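Long-range contacts in oligogalacturonate lyase (Yersinia enterocolitica subsp. enterocolitica, PDB 3PE7), which cleaves pectin-derived oligogalacturonates by beta-elimination in the cytoplasm, probably with the help of a metal bound in its seven-bladed beta-propeller: residues 141-146 with 167-172; 181-186 with 219-224; 186-191 with 205-210; 238-243 with 252-257. All blocks are in the same frame, centred on the assembly; numbering follows the deposited sequence.

Contact 1. Residues 141-146 with 167-172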
# COMPACT_ATOMS: atom_id res chain seq x y z
N GLY A 141 -8.37 -7.87 -8.33
CA GLY A 141 -8.96 -6.57 -7.99
C GLY A 141 -10.45 -6.70 -7.78
O GLY A 141 -11.03 -7.74 -8.06
N ILE A 142 -11.08 -5.63 -7.30
CA ILE A 142 -12.52 -5.61 -7.05
C ILE A 142 -13.22 -4.73 -8.08
O ILE A 142 -12.74 -3.66 -8.40
CB ILE A 142 -12.85 -5.08 -5.63
CG1 ILE A 142 -12.17 -5.92 -4.54
CG2 ILE A 142 -14.37 -5.03 -5.38
CD1 ILE A 142 -12.55 -7.39 -4.53
N GLU A 143 -14.35 -5.21 -8.59
CA GLU A 143 -15.26 -4.38 -9.37
C GLU A 143 -16.62 -4.34 -8.69
O GLU A 143 -17.09 -5.36 -8.17
CB GLU A 143 -15.39 -4.91 -10.80
CG GLU A 143 -14.09 -4.81 -11.61
CD GLU A 143 -14.17 -5.47 -12.96
OE1 GLU A 143 -15.25 -6.01 -13.32
OE2 GLU A 143 -13.15 -5.42 -13.67
N ILE A 144 -17.24 -3.17 -8.68
CA ILE A 144 -18.53 -2.98 -8.01
C ILE A 144 -19.55 -2.60 -9.07
O ILE A 144 -19.23 -1.83 -9.98
CB ILE A 144 -18.45 -1.88 -6.92
CG1 ILE A 144 -17.36 -2.25 -5.89
CG2 ILE A 144 -19.84 -1.64 -6.28
CD1 ILE A 144 -17.28 -1.34 -4.63
N ARG A 145 -20.75 -3.16 -8.99
CA ARG A 145 -21.75 -2.87 -10.00
C ARG A 145 -22.02 -1.36 -9.99
O ARG A 145 -22.16 -0.78 -8.92
CB ARG A 145 -23.04 -3.66 -9.75
CG ARG A 145 -23.95 -3.68 -10.96
CD ARG A 145 -25.26 -4.41 -10.70
NE ARG A 145 -25.07 -5.83 -10.41
CZ ARG A 145 -24.76 -6.76 -11.32
NH1 ARG A 145 -24.59 -6.45 -12.60
NH2 ARG A 145 -24.63 -8.03 -10.95
N ARG A 146 -22.07 -0.75 -11.17
CA ARG A 146 -22.24 0.71 -11.26
C ARG A 146 -23.46 1.21 -10.49
O ARG A 146 -23.40 2.24 -9.81
CB ARG A 146 -22.33 1.17 -12.72
CG ARG A 146 -22.50 2.69 -12.86
CD ARG A 146 -22.54 3.14 -14.30
NE ARG A 146 -21.28 2.87 -14.98
CZ ARG A 146 -20.16 3.56 -14.82
NH1 ARG A 146 -20.11 4.60 -13.99
NH2 ARG A 146 -19.07 3.21 -15.49
N CYS A 167 -23.05 -5.04 -4.68
CA CYS A 167 -22.63 -6.20 -5.44
C CYS A 167 -21.18 -6.02 -5.89
O CYS A 167 -20.87 -5.15 -6.71
CB CYS A 167 -23.53 -6.42 -6.64
SG CYS A 167 -23.04 -7.84 -7.66
N CYS A 168 -20.30 -6.84 -5.32
CA CYS A 168 -18.88 -6.79 -5.62
C CYS A 168 -18.43 -8.12 -6.18
O CYS A 168 -18.86 -9.17 -5.71
CB CYS A 168 -18.09 -6.54 -4.33
SG CYS A 168 -18.48 -4.98 -3.52
N ARG A 169 -17.55 -8.05 -7.16
CA ARG A 169 -16.90 -9.24 -7.67
C ARG A 169 -15.38 -9.12 -7.58
O ARG A 169 -14.78 -8.09 -7.89
CB ARG A 169 -17.38 -9.59 -9.09
CG ARG A 169 -17.12 -8.55 -10.16
CD ARG A 169 -17.87 -8.89 -11.45
NE ARG A 169 -17.35 -8.11 -12.57
CZ ARG A 169 -17.70 -8.26 -13.84
NH1 ARG A 169 -18.63 -9.15 -14.19
NH2 ARG A 169 -17.14 -7.48 -14.76
N LEU A 170 -14.77 -10.21 -7.12
CA LEU A 170 -13.33 -10.33 -7.02
C LEU A 170 -12.88 -10.90 -8.36
O LEU A 170 -13.22 -12.04 -8.70
CB LEU A 170 -12.99 -11.29 -5.87
CG LEU A 170 -11.57 -11.29 -5.30
CD1 LEU A 170 -11.54 -12.25 -4.11
CD2 LEU A 170 -10.55 -11.70 -6.33
N MET A 171 -12.15 -10.09 -9.12
CA MET A 171 -11.75 -10.43 -10.47
C MET A 171 -10.33 -10.90 -10.52
O MET A 171 -9.48 -10.41 -9.79
CB MET A 171 -11.88 -9.22 -11.40
CG MET A 171 -13.31 -8.69 -11.55
SD MET A 171 -14.38 -9.95 -12.25
CE MET A 171 -13.57 -10.26 -13.82
N ARG A 172 -10.04 -11.85 -11.40
CA ARG A 172 -8.66 -12.05 -11.75
C ARG A 172 -8.46 -11.83 -13.24
O ARG A 172 -9.31 -12.23 -14.07
CB ARG A 172 -8.10 -13.36 -11.21
CG ARG A 172 -8.56 -14.57 -11.90
CD ARG A 172 -7.50 -15.66 -11.76
NE ARG A 172 -7.64 -16.62 -12.85
CZ ARG A 172 -8.43 -17.70 -12.81
NH1 ARG A 172 -9.13 -17.98 -11.72
NH2 ARG A 172 -8.49 -18.50 -13.86
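With chi1 at 61°, R169 sets its CG between the backbone N and the carbonyl carbon and then runs extended to NE, while E143 turns its CG beside its own backbone N (chi1 -66°); the two chains cross at a slant and meet on the same face of the sheet. One carboxylate oxygen takes both arginine donors: E143 OE1 lies 2.8 Å from R169 NH2 and 3.1 Å from R169 NE, in the plane of the guanidinium, although the two flat groups are turned 40° apart. This is a salt bridge carried by a single oxygen; OE2 of E143 is held by the hydroxyl of Y118. M171 packs against the same carboxylate, its CG 3.6 Å from E143 CD, and W124 gives R169 a cation-pi partner. On the other face I144 CG1 rests 3.8 Å from C168 SG, and I142 reaches with CD1 to L170 CG at 4.1 Å. Paired backbone bonds at G141 with M171 and at E143 with R169 fix the register, and R145 N adds a bond to C167 O at 3.0 Å. Strands 138-145 and 168-174 are the two inner strands of the antiparallel sheet 124-132, 138-145, 168-174, 180-186, one blade of the seven-bladed beta-propeller.

Contact 2. Residues 181-186 with 219-224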
# COMPACT_ATOMS: atom_id res chain seq x y z
N THR A 181 -11.66 -13.36 -15.20
CA THR A 181 -12.48 -14.40 -14.57
C THR A 181 -12.99 -13.94 -13.21
O THR A 181 -12.23 -13.37 -12.41
CB THR A 181 -11.66 -15.71 -14.35
OG1 THR A 181 -10.95 -16.04 -15.54
CG2 THR A 181 -12.57 -16.88 -13.97
N VAL A 182 -14.26 -14.20 -12.94
CA VAL A 182 -14.82 -13.91 -11.63
C VAL A 182 -14.43 -15.03 -10.68
O VAL A 182 -14.73 -16.22 -10.94
CB VAL A 182 -16.37 -13.74 -11.66
CG1 VAL A 182 -16.92 -13.48 -10.25
CG2 VAL A 182 -16.78 -12.63 -12.61
N ILE A 183 -13.76 -14.67 -9.59
CA ILE A 183 -13.38 -15.64 -8.56
C ILE A 183 -14.53 -15.77 -7.56
O ILE A 183 -14.83 -16.86 -7.07
CB ILE A 183 -12.05 -15.22 -7.85
CG1 ILE A 183 -10.88 -15.16 -8.84
CG2 ILE A 183 -11.70 -16.17 -6.71
CD1 ILE A 183 -9.49 -14.94 -8.17
N LEU A 184 -15.17 -14.63 -7.27
CA LEU A 184 -16.21 -14.54 -6.24
C LEU A 184 -17.09 -13.34 -6.51
O LEU A 184 -16.61 -12.28 -6.93
CB LEU A 184 -15.57 -14.40 -4.85
CG LEU A 184 -16.46 -14.18 -3.63
CD1 LEU A 184 -17.32 -15.40 -3.28
CD2 LEU A 184 -15.61 -13.75 -2.42
N GLN A 185 -18.39 -13.50 -6.28
CA GLN A 185 -19.33 -12.38 -6.40
C GLN A 185 -20.38 -12.49 -5.30
O GLN A 185 -21.01 -13.54 -5.15
CB GLN A 185 -19.98 -12.32 -7.79
CG GLN A 185 -20.97 -11.16 -7.97
CD GLN A 185 -21.40 -10.98 -9.41
OE1 GLN A 185 -20.56 -10.91 -10.31
NE2 GLN A 185 -22.71 -10.88 -9.62
N GLU A 186 -20.50 -11.42 -4.51
CA GLU A 186 -21.41 -11.37 -3.36
C GLU A 186 -22.01 -9.98 -3.21
O GLU A 186 -21.42 -9.00 -3.67
CB GLU A 186 -20.67 -11.71 -2.05
CG GLU A 186 -20.14 -13.14 -1.98
CD GLU A 186 -19.42 -13.45 -0.67
OE1 GLU A 186 -18.80 -12.54 -0.07
OE2 GLU A 186 -19.46 -14.64 -0.25
N TRP A 219 -10.29 -12.82 5.06
CA TRP A 219 -10.71 -14.04 4.38
C TRP A 219 -9.64 -14.54 3.42
O TRP A 219 -8.79 -13.77 2.95
CB TRP A 219 -12.01 -13.78 3.59
CG TRP A 219 -13.13 -13.43 4.51
CD1 TRP A 219 -13.34 -12.23 5.13
CD2 TRP A 219 -14.18 -14.30 4.97
NE1 TRP A 219 -14.45 -12.29 5.92
CE2 TRP A 219 -14.99 -13.55 5.85
CE3 TRP A 219 -14.52 -15.64 4.71
CZ2 TRP A 219 -16.12 -14.08 6.48
CZ3 TRP A 219 -15.66 -16.18 5.35
CH2 TRP A 219 -16.44 -15.39 6.22
N LEU A 220 -9.65 -15.84 3.18
CA LEU A 220 -8.85 -16.43 2.13
C LEU A 220 -9.80 -17.15 1.18
O LEU A 220 -10.87 -17.61 1.58
CB LEU A 220 -7.84 -17.44 2.69
CG LEU A 220 -6.77 -16.98 3.67
CD1 LEU A 220 -5.96 -18.21 4.07
CD2 LEU A 220 -5.86 -15.96 3.00
N ILE A 221 -9.39 -17.25 -0.08
CA ILE A 221 -10.11 -18.09 -1.04
C ILE A 221 -9.10 -18.67 -2.01
O ILE A 221 -8.03 -18.07 -2.25
CB ILE A 221 -11.23 -17.28 -1.78
CG1 ILE A 221 -12.22 -18.21 -2.50
CG2 ILE A 221 -10.62 -16.23 -2.73
CD1 ILE A 221 -13.51 -17.48 -2.93
N ASN A 222 -9.39 -19.85 -2.54
CA ASN A 222 -8.56 -20.40 -3.61
C ASN A 222 -8.77 -19.61 -4.88
O ASN A 222 -9.85 -19.03 -5.10
CB ASN A 222 -8.87 -21.87 -3.85
CG ASN A 222 -8.50 -22.77 -2.69
OD1 ASN A 222 -7.77 -22.38 -1.77
ND2 ASN A 222 -8.97 -24.01 -2.74
N GLU A 223 -7.75 -19.61 -5.73
CA GLU A 223 -7.78 -18.90 -7.00
C GLU A 223 -8.97 -19.31 -7.86
O GLU A 223 -9.51 -18.49 -8.60
CB GLU A 223 -6.49 -19.15 -7.77
CG GLU A 223 -6.22 -18.15 -8.88
CD GLU A 223 -5.00 -18.50 -9.67
OE1 GLU A 223 -4.37 -17.57 -10.20
OE2 GLU A 223 -4.67 -19.71 -9.74
N ASP A 224 -9.39 -20.57 -7.76
CA ASP A 224 -10.50 -21.04 -8.59
C ASP A 224 -11.87 -20.77 -7.97
O ASP A 224 -12.89 -21.22 -8.50
CB ASP A 224 -10.32 -22.53 -8.93
CG ASP A 224 -10.38 -23.43 -7.70
OD1 ASP A 224 -10.68 -22.95 -6.58
OD2 ASP A 224 -10.11 -24.63 -7.85
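I183 fills the close part of this contact, setting its side chain against the turn that follows strand 218-222. Its CD1 comes to 3.6 Å from E223 O, and its CG2 lies 3.8 Å from N222 O, so one isoleucine covers two successive carbonyl oxygens. The same CG2 meets I221 CG2 at 4.1 Å. I221 carries that methyl between its backbone N and carbonyl carbon and sends CG1 the other way, anti to the N (chi1 -164°), which lets its CD1 reach L184 CB at 4.2 Å. F205 packs against both I221 and L184 and extends this apolar patch. I183 and L184 both face L170, a classic beta bulge, at the corner of the chain, and both touch I221. The remainder is looser: T181, V182 and Q185 are exposed and make no contact with 219-224, and D224 is exposed too. The carboxylate of E223 pairs with K138 and the hydroxyl of Y195, while N222 bonds to T226 and R229. The polar ends of these two are thus bonded outside the contact, and no hydrogen bond joins the segments: two neighbouring propeller blades meet here through apolar, non-directional van der Waals contact.

Contact 3. Residues 186-191 with 205-210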
# COMPACT_ATOMS: atom_id res chain seq x y z
N GLU A 186 -20.50 -11.42 -4.51
CA GLU A 186 -21.41 -11.37 -3.36
C GLU A 186 -22.01 -9.98 -3.21
O GLU A 186 -21.42 -9.00 -3.67
CB GLU A 186 -20.67 -11.71 -2.05
CG GLU A 186 -20.14 -13.14 -1.98
CD GLU A 186 -19.42 -13.45 -0.67
OE1 GLU A 186 -18.80 -12.54 -0.07
OE2 GLU A 186 -19.46 -14.64 -0.25
N ASN A 187 -23.17 -9.92 -2.55
CA ASN A 187 -23.78 -8.64 -2.20
C ASN A 187 -23.32 -8.17 -0.83
O ASN A 187 -24.10 -7.98 0.11
CB ASN A 187 -25.31 -8.72 -2.30
CG ASN A 187 -25.79 -8.90 -3.73
OD1 ASN A 187 -25.06 -8.68 -4.69
ND2 ASN A 187 -27.04 -9.31 -3.87
N GLN A 188 -22.00 -8.02 -0.70
CA GLN A 188 -21.41 -7.36 0.47
C GLN A 188 -20.10 -6.72 0.02
O GLN A 188 -19.50 -7.12 -0.97
CB GLN A 188 -21.21 -8.31 1.67
CG GLN A 188 -20.07 -9.34 1.57
CD GLN A 188 -20.13 -10.37 2.70
OE1 GLN A 188 -20.29 -10.01 3.87
NE2 GLN A 188 -20.01 -11.65 2.35
N TRP A 189 -19.67 -5.70 0.76
CA TRP A 189 -18.50 -4.92 0.35
C TRP A 189 -17.22 -5.75 0.49
O TRP A 189 -16.79 -6.07 1.60
CB TRP A 189 -18.40 -3.69 1.24
CG TRP A 189 -17.51 -2.61 0.72
CD1 TRP A 189 -16.73 -2.63 -0.41
CD2 TRP A 189 -17.28 -1.35 1.34
NE1 TRP A 189 -16.04 -1.43 -0.53
CE2 TRP A 189 -16.36 -0.64 0.54
CE3 TRP A 189 -17.77 -0.74 2.52
CZ2 TRP A 189 -15.92 0.65 0.86
CZ3 TRP A 189 -17.34 0.54 2.83
CH2 TRP A 189 -16.42 1.22 2.00
N LEU A 190 -16.63 -6.09 -0.65
CA LEU A 190 -15.35 -6.80 -0.69
C LEU A 190 -14.22 -5.83 -1.01
O LEU A 190 -14.39 -4.88 -1.77
CB LEU A 190 -15.39 -7.90 -1.75
CG LEU A 190 -16.51 -8.93 -1.54
CD1 LEU A 190 -16.41 -9.98 -2.62
CD2 LEU A 190 -16.46 -9.58 -0.15
N GLY A 191 -13.06 -6.08 -0.41
CA GLY A 191 -11.93 -5.18 -0.58
C GLY A 191 -10.57 -5.87 -0.51
O GLY A 191 -10.47 -7.06 -0.18
N PHE A 205 -8.47 -11.53 0.97
CA PHE A 205 -9.32 -10.35 0.70
C PHE A 205 -10.08 -10.02 1.97
O PHE A 205 -10.06 -10.78 2.93
CB PHE A 205 -10.31 -10.60 -0.46
CG PHE A 205 -11.36 -11.65 -0.16
CD1 PHE A 205 -12.65 -11.28 0.20
CD2 PHE A 205 -11.06 -13.01 -0.26
CE1 PHE A 205 -13.61 -12.24 0.47
CE2 PHE A 205 -12.03 -13.98 0.01
CZ PHE A 205 -13.30 -13.59 0.38
N CYS A 206 -10.73 -8.86 2.00
CA CYS A 206 -11.44 -8.44 3.21
C CYS A 206 -12.93 -8.19 3.00
O CYS A 206 -13.40 -7.97 1.87
CB CYS A 206 -10.79 -7.19 3.84
SG CYS A 206 -11.02 -5.63 2.92
N HIS A 207 -13.64 -8.20 4.11
CA HIS A 207 -14.97 -7.60 4.17
C HIS A 207 -14.73 -6.18 4.65
O HIS A 207 -14.35 -5.97 5.81
CB HIS A 207 -15.88 -8.37 5.12
CG HIS A 207 -16.32 -9.69 4.59
ND1 HIS A 207 -17.20 -10.51 5.27
CD2 HIS A 207 -16.01 -10.35 3.45
CE1 HIS A 207 -17.41 -11.61 4.57
NE2 HIS A 207 -16.68 -11.55 3.47
N GLU A 208 -14.89 -5.23 3.73
CA GLU A 208 -14.68 -3.81 4.04
C GLU A 208 -15.87 -3.27 4.83
O GLU A 208 -16.99 -3.78 4.72
CB GLU A 208 -14.43 -3.01 2.75
CG GLU A 208 -13.93 -1.56 2.97
CD GLU A 208 -12.78 -1.50 3.96
OE1 GLU A 208 -11.65 -1.74 3.54
OE2 GLU A 208 -13.01 -1.22 5.15
N GLY A 209 -15.62 -2.24 5.64
CA GLY A 209 -16.66 -1.64 6.46
C GLY A 209 -16.15 -1.37 7.86
O GLY A 209 -14.99 -1.68 8.18
N PRO A 210 -17.00 -0.78 8.71
CA PRO A 210 -16.65 -0.42 10.07
C PRO A 210 -16.02 -1.60 10.81
O PRO A 210 -16.59 -2.70 10.81
CB PRO A 210 -18.00 -0.06 10.70
CG PRO A 210 -18.82 0.42 9.54
CD PRO A 210 -18.42 -0.48 8.41
O HOH W 1 -16.83 -13.28 1.38
O HOH W 2 -18.22 -6.04 4.09
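H207 and Q188 cross at a slant where the hairpin of strands 190-196 and 202-207, which opens a blade of the beta-propeller, begins, with Q188 just before it. The amide of Q188 lies over one face of the imidazole with the two planes 38° apart, and Q188 OE1 sits 3.4 Å from H207 CE1, displaced toward the rim of the ring. No hydrogen bond joins them; the amide spends its NE2 on E186 OE1 instead. That same E186 oxygen accepts a hydrogen bond from a water, which also bonds to H207 NE2 in the plane of the ring, so E186 and H207 are linked through solvent. At the other ring nitrogen, ND1 pairs with D215, and W219 stacks on the imidazole. L190 runs alongside H207, pointing the same way, and places CD2 both 3.7 Å from H207 CD2 and at the edge of the F205 ring. Farther along, W189 and E208 also lie side by side. E208 has its CG anti to the backbone N (chi1 -169°), which brings E208 CG into a CH-pi contact 3.5 Å from the centroid of the W189 six-membered ring, nearly on its normal. The chain then bends at chi2, and the carboxylate turns to R217 through OE1 and back to G209 N through OE2 (2.8 Å). E208 lies about 11 Å, side chain to metal, from the bound manganese, near the site but not a ligand. Backbone bonds pair G191 with C206, and E208 N reaches W189 O at 3.0 Å. A second water crosses the same junction, donating to W189 O at 2.9 Å and to E208 O at 2.6 Å.

Contact 4. Residues 238-243 with 252-257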
# COMPACT_ATOMS: atom_id res chain seq x y z
N GLU A 238 -13.32 -7.89 19.41
CA GLU A 238 -12.05 -7.85 18.65
C GLU A 238 -12.23 -7.23 17.27
O GLU A 238 -13.16 -7.59 16.52
CB GLU A 238 -11.43 -9.24 18.51
CG GLU A 238 -10.08 -9.22 17.74
CD GLU A 238 -9.42 -10.59 17.56
OE1 GLU A 238 -8.22 -10.59 17.21
OE2 GLU A 238 -10.09 -11.63 17.75
N SER A 239 -11.33 -6.29 16.96
CA SER A 239 -11.20 -5.70 15.63
C SER A 239 -9.87 -6.18 15.06
O SER A 239 -8.91 -6.37 15.81
CB SER A 239 -11.18 -4.17 15.72
OG SER A 239 -12.44 -3.65 16.12
N CYS A 240 -9.85 -6.42 13.75
CA CYS A 240 -8.65 -6.84 13.03
C CYS A 240 -8.49 -5.96 11.79
O CYS A 240 -9.45 -5.73 11.05
CB CYS A 240 -8.76 -8.31 12.61
SG CYS A 240 -9.04 -9.46 13.96
N THR A 241 -7.28 -5.46 11.56
CA THR A 241 -7.09 -4.49 10.49
C THR A 241 -5.64 -4.54 10.05
O THR A 241 -4.84 -5.30 10.63
CB THR A 241 -7.50 -3.06 10.97
OG1 THR A 241 -7.48 -2.14 9.87
CG2 THR A 241 -6.60 -2.58 12.10
N HIS A 242 -5.31 -3.73 9.02
CA HIS A 242 -3.93 -3.55 8.56
C HIS A 242 -3.30 -4.83 8.04
O HIS A 242 -2.07 -4.98 8.09
CB HIS A 242 -3.05 -2.96 9.67
CG HIS A 242 -3.52 -1.62 10.17
ND1 HIS A 242 -2.86 -0.91 11.15
CD2 HIS A 242 -4.58 -0.85 9.80
CE1 HIS A 242 -3.51 0.21 11.40
NE2 HIS A 242 -4.55 0.27 10.58
N GLU A 243 -4.13 -5.74 7.53
CA GLU A 243 -3.61 -7.04 7.07
C GLU A 243 -2.71 -6.87 5.85
O GLU A 243 -2.94 -6.02 4.98
CB GLU A 243 -4.73 -8.07 6.82
CG GLU A 243 -5.54 -7.86 5.52
CD GLU A 243 -6.59 -6.77 5.62
OE1 GLU A 243 -6.85 -6.27 6.76
OE2 GLU A 243 -7.16 -6.40 4.56
N LEU A 252 0.31 -14.26 6.84
CA LEU A 252 -0.49 -13.04 6.80
C LEU A 252 -0.37 -12.36 8.17
O LEU A 252 -0.57 -12.99 9.20
CB LEU A 252 -1.96 -13.36 6.48
CG LEU A 252 -2.88 -12.20 6.08
CD1 LEU A 252 -2.54 -11.68 4.67
CD2 LEU A 252 -4.31 -12.64 6.18
N VAL A 253 0.01 -11.08 8.16
CA VAL A 253 0.22 -10.31 9.39
C VAL A 253 -0.90 -9.29 9.49
O VAL A 253 -1.39 -8.81 8.48
CB VAL A 253 1.62 -9.63 9.39
CG1 VAL A 253 1.81 -8.64 10.56
CG2 VAL A 253 2.73 -10.70 9.41
N TYR A 254 -1.32 -8.99 10.72
CA TYR A 254 -2.38 -8.01 10.93
C TYR A 254 -2.31 -7.44 12.33
O TYR A 254 -1.53 -7.90 13.18
CB TYR A 254 -3.78 -8.64 10.68
CG TYR A 254 -4.13 -9.77 11.63
CD1 TYR A 254 -3.71 -11.09 11.37
CD2 TYR A 254 -4.87 -9.52 12.79
CE1 TYR A 254 -4.03 -12.13 12.26
CE2 TYR A 254 -5.19 -10.55 13.67
CZ TYR A 254 -4.78 -11.85 13.40
OH TYR A 254 -5.10 -12.85 14.30
N VAL A 255 -3.15 -6.44 12.58
CA VAL A 255 -3.19 -5.77 13.87
C VAL A 255 -4.53 -6.09 14.54
O VAL A 255 -5.58 -6.08 13.88
CB VAL A 255 -3.01 -4.25 13.70
CG1 VAL A 255 -3.26 -3.51 15.02
CG2 VAL A 255 -1.61 -3.96 13.22
N SER A 256 -4.47 -6.38 15.83
CA SER A 256 -5.65 -6.74 16.60
C SER A 256 -5.81 -5.82 17.82
O SER A 256 -4.84 -5.47 18.48
CB SER A 256 -5.54 -8.20 17.07
OG SER A 256 -6.62 -8.54 17.94
N TYR A 257 -7.05 -5.47 18.13
CA TYR A 257 -7.31 -4.78 19.39
C TYR A 257 -8.72 -5.09 19.88
O TYR A 257 -9.55 -5.58 19.11
CB TYR A 257 -7.07 -3.27 19.25
CG TYR A 257 -7.89 -2.56 18.19
CD1 TYR A 257 -9.10 -1.93 18.52
CD2 TYR A 257 -7.45 -2.48 16.87
CE1 TYR A 257 -9.85 -1.26 17.55
CE2 TYR A 257 -8.19 -1.81 15.89
CZ TYR A 257 -9.39 -1.21 16.24
OH TYR A 257 -10.12 -0.54 15.27
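Y257 lays its ring over S239 in the antiparallel hairpin of strands 238-245 and 252-258, the first two strands of another propeller blade. The tyrosine holds CG between its backbone N and carbonyl carbon (chi1 59°), which swings the ring across to the neighbouring strand. There S239 CB makes a CH-pi contact, 3.7 Å from the ring centroid, and T241 CG2 comes to the ring edge. S239 OG turns beside its own backbone N and bonds to H211. On the other side of the sheet from S239 and T241, C240 SG stands 4.0 Å from Y254 CE2, an oblique sulfur-aromatic contact. Y254 adopts the same first torsion as Y257 and sends its hydroxyl on to N276 and K232. Paired backbone bonds tie S239 to Y257 and T241 to V255; beyond them H242, with positive phi, breaks the regular pairing. Its ND1 meets V255 CG2 at 3.9 Å, and its side chain lies about 6 Å from that of the manganese ligand H287. E243, bent at chi2, carries its carboxylate off to R217 and H192. At the far end E238 is fully extended (chi1 -179°); its OE1, which also pairs with K232, accepts from S256 OG at 2.7 Å, on the anti side and somewhat out of the carboxylate plane.

How the contacts relate
The contacts follow three successive propeller blades. Contact 1 joins the middle strands of blade 124-186, contact 3 the first two strands of blade 190-230, and contact 4 the first two of blade 238-285. Contact 2 spans the first two blades, from outer strand 180-186 to strand 218-222; contact 3 nests within the chain loop it closes, and the two share E186. Contacts 1, 2 and 3 have centres 10 to 12 Å apart and touch one another; contact 4, centred about 15 Å from contact 3, touches it through C206 and E243. Antiparallel pairs (1, 3, 4) thus build the blades and contact 2 joins two of them, while contacts 3 and 4 reach in toward the manganese site, probably helping to shape its surroundings.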